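Local atomic coordinates of hypothetical protein TTHB059 (Thermus thermophilus, PDB entry 2EHW), a protein that is of unknown function but belongs to the DUF3209 family and folds as a mostly helical chain with one long, extended C-terminal helix. Residues 9-14 with 43-48. Numbering follows the deposited sequence.
Sequences LRIAIG and RLAEAK
Leu44 reaches across from helix 39-46 to the backbone of helix 4-16, where its CD2 lies 4.2 Å from Leu9 N. Its CG is anti to the backbone N (chi1 180°), a setting that carries the branched end closer to helix 4-16 than the outset of the side chain suggests; the same isobutyl group also packs on Ala8 and, on helix 50-70, on Leu53 and Ala56. The carbonyl of Leu44 meets a methyl: Ala12 CB sits 3.4 Å from Leu44 O, an oxygen that already accepts the backbone hydrogen bond from Ala47 N at 3.3 Å. Ala45 CA and Ala12 CA, 4.8 Å apart, are the nearest CA pair of the two segments, a spacing compatible with two residues whose side chains are single methyl groups. Ala45 O lies 3.7 Å from Ala12 CA and 3.6 Å from Ile11 CG2. Ile11 CG2, anti to its own backbone N, also touches Ala45 CB at 4.0 Å, while the Ile11 side chain packs against Glu27, Arg28 and Leu31 of helix 25-31. Ala47 adds a looser touch, its O 4.3 Å from Ala12 CB, and its own methyl packs on Leu53, which Ala12 meets as well. The two helices are thus joined in the buried interior of the helical bundle by apolar side chains, with methyl groups against carbonyl oxygens and one methyl pair, Ile11 with Ala45. With no polar bond between the two segments, their association relies on close van der Waals fit and the burial of apolar surface.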
# COMPACT_ATOMS: atom_id res chain seq x y z
N LEU A 9 3.70 -3.62 -2.82
CA LEU A 9 2.38 -3.36 -2.26
C LEU A 9 1.64 -4.66 -2.02
O LEU A 9 0.95 -4.81 -1.01
CB LEU A 9 1.58 -2.46 -3.21
CG LEU A 9 0.15 -2.12 -2.83
CD1 LEU A 9 0.08 -1.65 -1.38
CD2 LEU A 9 -0.35 -1.02 -3.77
N ARG A 10 1.77 -5.62 -2.93
CA ARG A 10 1.08 -6.88 -2.74
C ARG A 10 1.65 -7.59 -1.51
O ARG A 10 0.94 -8.26 -0.77
CB ARG A 10 1.20 -7.78 -3.97
CG ARG A 10 0.17 -8.89 -3.91
CD ARG A 10 0.15 -9.81 -5.11
NE ARG A 10 -0.66 -10.99 -4.79
CZ ARG A 10 -0.89 -12.00 -5.61
NH1 ARG A 10 -1.64 -13.02 -5.22
NH2 ARG A 10 -0.38 -11.99 -6.83
N ILE A 11 2.95 -7.44 -1.30
CA ILE A 11 3.59 -8.07 -0.16
C ILE A 11 3.03 -7.54 1.16
O ILE A 11 2.64 -8.32 2.03
CB ILE A 11 5.12 -7.85 -0.20
CG1 ILE A 11 5.71 -8.67 -1.34
CG2 ILE A 11 5.75 -8.25 1.13
CD1 ILE A 11 7.20 -8.48 -1.55
N ALA A 12 2.96 -6.22 1.30
CA ALA A 12 2.46 -5.63 2.54
C ALA A 12 1.02 -6.06 2.81
O ALA A 12 0.66 -6.38 3.94
CB ALA A 12 2.55 -4.10 2.47
N ILE A 13 0.19 -6.05 1.78
CA ILE A 13 -1.19 -6.45 1.97
C ILE A 13 -1.24 -7.92 2.34
O ILE A 13 -2.11 -8.35 3.11
CB ILE A 13 -2.01 -6.21 0.71
CG1 ILE A 13 -1.98 -4.72 0.36
CG2 ILE A 13 -3.46 -6.66 0.94
CD1 ILE A 13 -2.56 -3.84 1.46
N GLY A 14 -0.30 -8.69 1.79
CA GLY A 14 -0.23 -10.11 2.07
C GLY A 14 0.11 -10.37 3.52
O GLY A 14 -0.52 -11.19 4.18
N ARG A 43 10.61 -0.12 2.49
CA ARG A 43 9.71 0.41 3.51
C ARG A 43 8.26 0.05 3.19
O ARG A 43 7.47 -0.20 4.09
CB ARG A 43 9.83 1.94 3.61
CG ARG A 43 11.05 2.44 4.36
CD ARG A 43 10.92 3.94 4.62
NE ARG A 43 11.17 4.75 3.42
CZ ARG A 43 12.37 4.92 2.88
NH1 ARG A 43 12.51 5.67 1.79
NH2 ARG A 43 13.44 4.35 3.43
N LEU A 44 7.93 0.04 1.90
CA LEU A 44 6.58 -0.29 1.45
C LEU A 44 6.23 -1.76 1.74
O LEU A 44 5.21 -2.06 2.36
CB LEU A 44 6.44 -0.01 -0.06
CG LEU A 44 5.10 -0.28 -0.75
CD1 LEU A 44 3.96 0.37 0.01
CD2 LEU A 44 5.15 0.23 -2.19
N ALA A 45 7.10 -2.67 1.31
CA ALA A 45 6.86 -4.10 1.52
C ALA A 45 6.75 -4.50 2.99
O ALA A 45 6.04 -5.44 3.32
CB ALA A 45 7.96 -4.92 0.84
N GLU A 46 7.42 -3.77 3.87
CA GLU A 46 7.39 -4.11 5.29
C GLU A 46 6.52 -3.23 6.18
O GLU A 46 6.47 -3.42 7.39
CB GLU A 46 8.83 -4.16 5.82
CG GLU A 46 9.67 -5.22 5.10
CD GLU A 46 11.16 -5.07 5.33
OE1 GLU A 46 11.60 -3.94 5.65
OE2 GLU A 46 11.90 -6.06 5.17
N ALA A 47 5.80 -2.29 5.58
CA ALA A 47 4.94 -1.42 6.37
C ALA A 47 3.98 -2.33 7.14
O ALA A 47 3.50 -3.34 6.61
CB ALA A 47 4.17 -0.48 5.45
N LYS A 48 3.71 -1.98 8.39
CA LYS A 48 2.82 -2.76 9.25
C LYS A 48 1.51 -2.05 9.55
O LYS A 48 0.55 -2.67 10.01
CB LYS A 48 3.52 -3.09 10.58
CG LYS A 48 4.90 -3.72 10.46
CD LYS A 48 4.87 -5.18 10.00
CE LYS A 48 4.42 -5.33 8.55
NZ LYS A 48 4.74 -6.69 8.01